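PDB 4ZU5: QdtA, which belongs to the WxcM-like family of the cupin clan, folds into a beta-barrel of antiparallel strands and binds thymidine in this model. Local coordinates for residues A[3-8]-A[87-92]; A[55-60]-A[111-116]; A[66-71]-A[98-103]. All blocks are in the same frame, centred on the assembly; numbering follows the deposited sequence.

Interaction 1 of 3, residues A[3-8]-A[87-92]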
# COMPACT_ATOMS: atom_id res chain seq x y z
N TYR A 3 -14.54 20.72 -2.26
CA TYR A 3 -14.71 19.88 -3.45
C TYR A 3 -13.57 18.91 -3.69
O TYR A 3 -12.44 19.19 -3.36
CB TYR A 3 -14.84 20.76 -4.68
CG TYR A 3 -16.06 21.64 -4.74
CD1 TYR A 3 -15.96 23.02 -4.68
CD2 TYR A 3 -17.33 21.08 -4.85
CE1 TYR A 3 -17.09 23.83 -4.73
CE2 TYR A 3 -18.45 21.88 -4.88
CZ TYR A 3 -18.32 23.25 -4.83
OH TYR A 3 -19.45 23.99 -4.88
N ASN A 4 -13.87 17.81 -4.37
CA ASN A 4 -12.89 16.91 -4.97
C ASN A 4 -12.14 16.09 -3.93
O ASN A 4 -11.01 15.61 -4.17
CB ASN A 4 -11.94 17.62 -5.93
CG ASN A 4 -12.65 18.26 -7.12
OD1 ASN A 4 -13.91 18.31 -7.23
ND2 ASN A 4 -11.84 18.73 -8.06
N VAL A 5 -12.79 15.88 -2.81
CA VAL A 5 -12.23 15.14 -1.70
C VAL A 5 -13.29 14.27 -1.05
O VAL A 5 -14.43 14.71 -0.95
CB VAL A 5 -11.64 16.14 -0.67
CG1 VAL A 5 -11.14 15.43 0.58
CG2 VAL A 5 -10.49 16.88 -1.30
N ALA A 6 -12.93 13.09 -0.55
CA ALA A 6 -13.86 12.26 0.21
C ALA A 6 -13.08 11.34 1.12
O ALA A 6 -11.94 10.99 0.83
CB ALA A 6 -14.74 11.39 -0.67
N LEU A 7 -13.79 10.93 2.15
CA LEU A 7 -13.40 9.81 2.97
C LEU A 7 -14.08 8.56 2.49
O LEU A 7 -15.32 8.44 2.48
CB LEU A 7 -13.72 10.09 4.43
CG LEU A 7 -12.81 11.17 5.00
CD1 LEU A 7 -13.44 11.60 6.32
CD2 LEU A 7 -11.38 10.72 5.22
N ILE A 8 -13.26 7.55 2.25
CA ILE A 8 -13.74 6.29 1.77
C ILE A 8 -13.50 5.21 2.82
O ILE A 8 -12.42 5.15 3.41
CB ILE A 8 -12.99 5.90 0.51
CG1 ILE A 8 -13.42 6.75 -0.67
CG2 ILE A 8 -13.34 4.46 0.15
CD1 ILE A 8 -12.51 6.38 -1.85
N VAL A 87 -9.73 3.52 6.50
CA VAL A 87 -10.28 4.76 5.94
C VAL A 87 -9.28 5.40 4.97
O VAL A 87 -8.12 5.63 5.31
CB VAL A 87 -10.64 5.77 7.03
CG1 VAL A 87 -11.00 7.14 6.48
CG2 VAL A 87 -11.79 5.21 7.87
N GLY A 88 -9.73 5.66 3.75
CA GLY A 88 -8.90 6.34 2.77
C GLY A 88 -9.39 7.75 2.48
O GLY A 88 -10.62 8.00 2.52
N LEU A 89 -8.46 8.61 2.12
CA LEU A 89 -8.77 9.99 1.73
C LEU A 89 -8.56 10.07 0.24
O LEU A 89 -7.44 10.08 -0.27
CB LEU A 89 -7.91 10.99 2.50
CG LEU A 89 -8.11 12.47 2.15
CD1 LEU A 89 -9.46 12.88 2.67
CD2 LEU A 89 -7.01 13.27 2.81
N TYR A 90 -9.68 10.18 -0.46
CA TYR A 90 -9.66 10.41 -1.91
C TYR A 90 -9.44 11.87 -2.17
O TYR A 90 -10.13 12.74 -1.61
CB TYR A 90 -11.01 10.06 -2.51
CG TYR A 90 -11.21 10.52 -3.94
CD1 TYR A 90 -10.51 9.95 -4.99
CD2 TYR A 90 -12.02 11.59 -4.24
CE1 TYR A 90 -10.62 10.48 -6.28
CE2 TYR A 90 -12.14 12.10 -5.52
CZ TYR A 90 -11.46 11.52 -6.55
OH TYR A 90 -11.64 12.06 -7.84
N ILE A 91 -8.51 12.13 -3.07
CA ILE A 91 -8.21 13.48 -3.48
C ILE A 91 -8.17 13.54 -4.98
O ILE A 91 -7.30 12.99 -5.60
CB ILE A 91 -6.85 14.01 -2.95
CG1 ILE A 91 -6.81 13.91 -1.43
CG2 ILE A 91 -6.62 15.45 -3.40
CD1 ILE A 91 -5.44 14.17 -0.83
N GLY A 92 -9.10 14.30 -5.54
CA GLY A 92 -9.16 14.54 -6.95
C GLY A 92 -8.33 15.71 -7.46
O GLY A 92 -7.45 16.17 -6.77
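Asn4 opens the contact through its backbone: its carbonyl oxygen takes the N-H of Gly92 in a nearly straight bond, Gly92 N to Asn4 O being 2.7 Å (171° at the hydrogen). Its side-chain amide turns elsewhere, ND2 giving a hydrogen bond to the carbonyl of Pro93.

Val5 faces Ile91 as an antiparallel non-hydrogen-bonded pair, and its CA-H leans on the carbonyl of Tyr90. The branch that does the touching is CG1, set anti to the backbone N (chi1 175°); it meets Leu89 CD1 obliquely at 3.7 Å. On this face Val5, Leu89 and Ile91 continue onto Leu71 and Ile69 of strand 67-73, which makes it the inward face of the barrel, where the two sheets of this cupin fold pack against each other. Strand 5-9 is the outermost strand of its sheet within the chain, and 87-91 is its neighbour there.

Ala6 forms a hydrogen-bonded pair with Tyr90. The bond from Ala6 N to Tyr90 O is 3.0 Å long, while the return bond from Tyr90 N to Ala6 O is shorter, 2.7 Å, though more bent at its hydrogen (147°). The tyrosine ring turns its edge to Ala6 N, and its hydroxyl is hydrogen-bonded to His57 ND1, on the segment leading into the neighbouring strand 58-64.

Leu7 makes a non-hydrogen-bonded pair with Leu89 on the same face as Val5, but at the outer margin of the sheet, where it remains exposed. It reaches across through one methyl: CD2 lies 3.8 Å from Val87 CG1 and nearly as close to Leu89 CD1.

Ile8 pairs with Gly88 by two backbone bonds, Ile8 N to Gly88 O at 2.7 Å and Gly88 N to Ile8 O at 2.8 Å. Gly88 carries no side chain here, and the CD1 end of Ile8 crosses to Tyr90 CB at 4.0 Å.

Interaction 2 of 3, residues A[55-60]-A[111-116]. Unlike the reference sequence in segment 111-116: Tyr116 (reference Cys).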
# COMPACT_ATOMS: atom_id res chain seq x y z
N LYS A 55 -4.74 15.94 -13.38
CA LYS A 55 -5.44 14.78 -13.95
C LYS A 55 -5.43 13.52 -13.04
O LYS A 55 -6.14 12.57 -13.27
CB LYS A 55 -4.78 14.42 -15.29
CG LYS A 55 -5.20 15.38 -16.40
CD LYS A 55 -4.20 15.57 -17.53
CE LYS A 55 -3.29 14.36 -17.71
NZ LYS A 55 -2.60 14.40 -19.04
N LEU A 56 -4.57 13.52 -12.06
CA LEU A 56 -4.34 12.39 -11.19
C LEU A 56 -5.43 12.28 -10.10
O LEU A 56 -5.85 13.27 -9.53
CB LEU A 56 -2.98 12.57 -10.54
CG LEU A 56 -2.49 11.42 -9.66
CD1 LEU A 56 -2.31 10.17 -10.52
CD2 LEU A 56 -1.20 11.73 -8.93
N HIS A 57 -5.79 11.03 -9.75
CA HIS A 57 -6.72 10.76 -8.66
C HIS A 57 -5.90 9.88 -7.75
O HIS A 57 -5.10 9.08 -8.22
CB HIS A 57 -8.00 10.08 -9.18
CG HIS A 57 -8.82 10.92 -10.10
ND1 HIS A 57 -9.98 11.57 -9.72
CD2 HIS A 57 -8.68 11.17 -11.42
CE1 HIS A 57 -10.45 12.28 -10.74
NE2 HIS A 57 -9.67 12.06 -11.78
N GLN A 58 -6.04 10.10 -6.44
CA GLN A 58 -5.26 9.42 -5.43
C GLN A 58 -6.15 9.10 -4.26
O GLN A 58 -7.15 9.80 -4.02
CB GLN A 58 -4.23 10.42 -4.91
CG GLN A 58 -3.14 10.75 -5.90
CD GLN A 58 -1.97 11.44 -5.19
OE1 GLN A 58 -2.15 12.22 -4.27
NE2 GLN A 58 -0.77 11.11 -5.61
N VAL A 59 -5.74 8.10 -3.50
CA VAL A 59 -6.29 7.81 -2.20
C VAL A 59 -5.14 7.68 -1.23
O VAL A 59 -4.24 6.91 -1.44
CB VAL A 59 -7.11 6.52 -2.25
CG1 VAL A 59 -7.54 6.04 -0.88
CG2 VAL A 59 -8.37 6.76 -3.10
N LEU A 60 -5.23 8.41 -0.13
CA LEU A 60 -4.22 8.36 0.91
C LEU A 60 -4.72 7.54 2.08
O LEU A 60 -5.88 7.67 2.51
CB LEU A 60 -3.89 9.78 1.40
CG LEU A 60 -2.94 10.67 0.59
CD1 LEU A 60 -3.35 10.78 -0.88
CD2 LEU A 60 -2.81 12.07 1.17
N LEU A 111 -2.35 5.38 -3.15
CA LEU A 111 -2.71 4.71 -4.37
C LEU A 111 -3.04 5.76 -5.44
O LEU A 111 -3.70 6.73 -5.15
CB LEU A 111 -3.96 3.85 -4.16
CG LEU A 111 -3.99 3.03 -2.88
CD1 LEU A 111 -5.32 2.32 -2.68
CD2 LEU A 111 -2.82 2.09 -2.76
N ALA A 112 -2.57 5.59 -6.67
CA ALA A 112 -2.59 6.62 -7.68
C ALA A 112 -3.11 6.03 -8.96
O ALA A 112 -2.77 4.89 -9.30
CB ALA A 112 -1.19 7.17 -7.91
N SER A 113 -3.91 6.82 -9.66
CA SER A 113 -4.59 6.42 -10.90
C SER A 113 -3.72 6.47 -12.18
O SER A 113 -4.15 5.98 -13.22
CB SER A 113 -5.85 7.29 -11.14
OG SER A 113 -5.54 8.61 -11.54
N GLU A 114 -2.53 7.04 -12.10
CA GLU A 114 -1.63 7.08 -13.23
C GLU A 114 -0.21 6.89 -12.84
O GLU A 114 0.21 7.16 -11.73
CB GLU A 114 -1.72 8.42 -13.95
CG GLU A 114 -3.10 8.75 -14.46
CD GLU A 114 -3.56 7.87 -15.60
OE1 GLU A 114 -2.75 7.07 -16.16
OE2 GLU A 114 -4.76 8.00 -15.89
N TYR A 115 0.60 6.43 -13.79
CA TYR A 115 2.04 6.52 -13.58
C TYR A 115 2.48 7.95 -13.39
O TYR A 115 1.84 8.87 -13.89
CB TYR A 115 2.83 5.93 -14.77
CG TYR A 115 2.40 4.51 -15.13
CD1 TYR A 115 1.43 4.29 -16.11
CD2 TYR A 115 2.93 3.41 -14.46
CE1 TYR A 115 1.01 3.00 -16.43
CE2 TYR A 115 2.55 2.11 -14.79
CZ TYR A 115 1.59 1.91 -15.77
OH TYR A 115 1.19 0.62 -16.11
N TYR A 116 3.58 8.11 -12.67
CA TYR A 116 4.23 9.37 -12.45
C TYR A 116 4.43 10.15 -13.73
O TYR A 116 4.90 9.61 -14.71
CB TYR A 116 5.58 9.14 -11.81
CG TYR A 116 6.33 10.42 -11.61
CD1 TYR A 116 5.94 11.32 -10.62
CD2 TYR A 116 7.40 10.75 -12.43
CE1 TYR A 116 6.64 12.50 -10.41
CE2 TYR A 116 8.08 11.94 -12.24
CZ TYR A 116 7.70 12.80 -11.23
OH TYR A 116 8.39 13.97 -11.06
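The imidazole of His57 has Ser113 OG at its edge, near the ring plane, with CD2 the nearest ring atom at 4.1 Å. Phe31 and Pro93 also pack on this side chain, and ND1 is hydrogen-bonded to Tyr90 OH.

The hydroxyl of Ser113 does more for the backbone than for the ring. With chi1 at 73°, OG stands between its own N and carbonyl carbon and accepts the N-H of His57, His57 N to Ser113 OG being 3.0 Å. In return Ser113 N gives a bond of 2.9 Å to His57 O. One serine thus grips both polar backbone atoms of His57 where the regular pairing of strands 58-64 and 107-112, antiparallel neighbours in one sheet of the cupin barrel, comes to its end. Further in, Val59 and Leu111 form a hydrogen-bonded pair with two bonds of 3.0 Å, N to O each way.

Leu56 turns one methyl to the bend: CD1 is 3.5 Å from Glu114 N and 4.1 Å from Ala112 CB.

Beyond the bend, Tyr116, which differs from the reference sequence, belongs to the thymidine pocket with Arg35 and Tyr121. Arg35 NH1 is hydrogen-bonded to Glu114 O, so the Ser113-His57 bonds are consistent with a fixed backbone next to the pocket arginine.

Interaction 3 of 3, residues A[66-71]-A[98-103]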
# COMPACT_ATOMS: atom_id res chain seq x y z
N SER A 66 -0.48 8.15 12.99
CA SER A 66 -1.33 9.24 12.58
C SER A 66 -0.55 10.31 11.84
O SER A 66 0.67 10.46 12.02
CB SER A 66 -2.00 9.81 13.84
OG SER A 66 -1.84 11.21 13.82
N VAL A 67 -1.25 11.03 10.94
CA VAL A 67 -0.69 12.07 10.12
C VAL A 67 -1.85 12.99 9.73
O VAL A 67 -3.00 12.56 9.58
CB VAL A 67 0.01 11.55 8.83
CG1 VAL A 67 -0.97 10.72 7.98
CG2 VAL A 67 0.59 12.68 8.00
N LYS A 68 -1.52 14.26 9.59
CA LYS A 68 -2.48 15.30 9.26
C LYS A 68 -2.29 15.78 7.84
O LYS A 68 -1.17 16.10 7.37
CB LYS A 68 -2.34 16.45 10.29
CG LYS A 68 -2.97 16.15 11.64
CD LYS A 68 -2.77 17.31 12.60
CE LYS A 68 -3.10 16.92 14.02
NZ LYS A 68 -1.98 16.12 14.57
N ILE A 69 -3.41 15.85 7.12
CA ILE A 69 -3.38 16.26 5.74
C ILE A 69 -4.08 17.60 5.66
O ILE A 69 -5.26 17.71 6.01
CB ILE A 69 -4.16 15.33 4.79
CG1 ILE A 69 -3.87 13.87 5.03
CG2 ILE A 69 -3.91 15.76 3.36
CD1 ILE A 69 -2.41 13.51 5.09
N ARG A 70 -3.33 18.61 5.23
CA ARG A 70 -3.92 19.93 4.99
C ARG A 70 -4.32 19.99 3.53
O ARG A 70 -3.48 19.90 2.65
CB ARG A 70 -2.91 21.04 5.33
CG ARG A 70 -3.28 22.46 4.90
CD ARG A 70 -2.22 23.52 5.29
NE ARG A 70 -1.93 23.53 6.73
CZ ARG A 70 -0.81 23.09 7.29
NH1 ARG A 70 0.18 22.59 6.58
NH2 ARG A 70 -0.71 23.09 8.60
N LEU A 71 -5.62 20.13 3.28
CA LEU A 71 -6.17 20.22 1.97
C LEU A 71 -6.62 21.65 1.74
O LEU A 71 -7.27 22.26 2.59
CB LEU A 71 -7.41 19.32 1.82
CG LEU A 71 -7.15 17.89 2.27
CD1 LEU A 71 -8.46 17.17 2.57
CD2 LEU A 71 -6.39 17.21 1.16
N GLU A 98 -0.70 19.39 1.75
CA GLU A 98 0.49 19.27 2.61
C GLU A 98 0.21 18.26 3.71
O GLU A 98 -0.94 18.04 4.12
CB GLU A 98 0.79 20.66 3.20
CG GLU A 98 1.05 21.72 2.14
CD GLU A 98 0.93 23.14 2.65
OE1 GLU A 98 0.83 23.29 3.87
OE2 GLU A 98 0.95 24.05 1.80
N MET A 99 1.25 17.60 4.19
CA MET A 99 1.09 16.60 5.20
C MET A 99 2.05 16.88 6.36
O MET A 99 3.19 17.26 6.13
CB MET A 99 1.42 15.23 4.61
CG MET A 99 0.54 14.78 3.45
SD MET A 99 1.20 15.22 1.86
CE MET A 99 2.21 13.77 1.60
N PHE A 100 1.60 16.66 7.57
CA PHE A 100 2.37 17.08 8.75
C PHE A 100 1.95 16.35 10.02
O PHE A 100 0.97 15.58 10.01
CB PHE A 100 2.30 18.61 8.88
CG PHE A 100 0.95 19.12 9.31
CD1 PHE A 100 0.68 19.36 10.66
CD2 PHE A 100 -0.05 19.33 8.39
CE1 PHE A 100 -0.55 19.82 11.08
CE2 PHE A 100 -1.29 19.79 8.80
CZ PHE A 100 -1.56 20.00 10.14
N ASP A 101 2.69 16.53 11.11
CA ASP A 101 2.45 15.78 12.32
C ASP A 101 2.43 14.27 12.09
O ASP A 101 1.55 13.56 12.58
CB ASP A 101 1.12 16.16 12.98
CG ASP A 101 1.19 17.51 13.75
OD1 ASP A 101 2.20 18.24 13.70
OD2 ASP A 101 0.14 17.88 14.29
N PHE A 102 3.41 13.79 11.33
CA PHE A 102 3.60 12.36 11.25
C PHE A 102 4.06 11.87 12.62
O PHE A 102 5.06 12.35 13.13
CB PHE A 102 4.71 12.09 10.23
CG PHE A 102 4.32 12.28 8.81
CD1 PHE A 102 4.36 13.53 8.21
CD2 PHE A 102 4.03 11.17 8.00
CE1 PHE A 102 4.08 13.68 6.85
CE2 PHE A 102 3.72 11.32 6.66
CZ PHE A 102 3.76 12.58 6.07
N THR A 103 3.33 10.94 13.22
CA THR A 103 3.79 10.30 14.44
C THR A 103 4.93 9.31 14.22
O THR A 103 5.30 8.98 13.08
CB THR A 103 2.65 9.60 15.18
OG1 THR A 103 2.18 8.46 14.45
CG2 THR A 103 1.51 10.56 15.42
O HOH W 1 -0.78 13.41 13.64
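Two salt bridges tie Arg70 to Glu98 and Lys68 to Asp101. Arg70 NH1 meets Glu98 OE1 at 2.9 Å, the oxygen standing somewhat out of the guanidinium plane and the two flat groups turned 63° apart. Glu98 OE2 has its own partner, Trp96 NE1. Lys68 NZ reaches Asp101 OD2 at 2.8 Å on the anti lone pair; a bend at the last torsion of the lysine (chi4 77°) brings the amine there.

The ring of Phe100 is held between two residues of strand 67-73. Over one face lies the guanidinium of Arg70, almost parallel at 7° with centres 4.3 Å apart, a cation-pi stack in which NH2 sits above the rim near CE2. Lys68 CB covers the opposite face in a CH-pi contact, 3.8 Å from the ring centroid. The first torsion of Phe100 swings the ring across toward strand 67-73, into place between Lys68 and Arg70.

Backbone bonds pair Lys68 with Phe100 and Arg70 with Glu98, two to each pair. These are neighbouring strands of the second sheet of the cupin barrel, and Arg70, Phe100 and Lys68 lie on its outer face, while Ile69 faces the barrel interior. At the far end Thr103 N bonds to Ser66 O and Thr103 OG1 accepts from Ser66 N. A water links Lys68 NZ and Asp101 O, donating to Asp101 O and accepting from Lys68 NZ.

Apolar contacts fill the inner side. Val67 CG2 stands over the centre of the Phe102 ring, 3.5 Å from the centroid and close to its normal. Ile69 and Met99 run side by side, with CD1 of the isoleucine 3.6 Å from Met99 CG.

Overall arrangement
From the N terminus, strand 5-9 finds its partner only at 87-92, where interaction 1 closes a long loop. Segment 55-60 lies within that loop but pairs beyond it, with 111-116, so interactions 1 and 2 cross; strands 87-91 and 58-64 are neighbours in one sheet, where Leu89 N bonds to Leu60 O. Segments 66-71 and 98-103 both fall between the segments of interaction 2, which makes interaction 3 nested inside it, while it crosses interaction 1. Interaction 3 belongs to the other sheet. Its strand 67-73 packs on strands 5-9 and 87-91, and Ile69 also touches Leu60, joining the two sheets through the barrel interior.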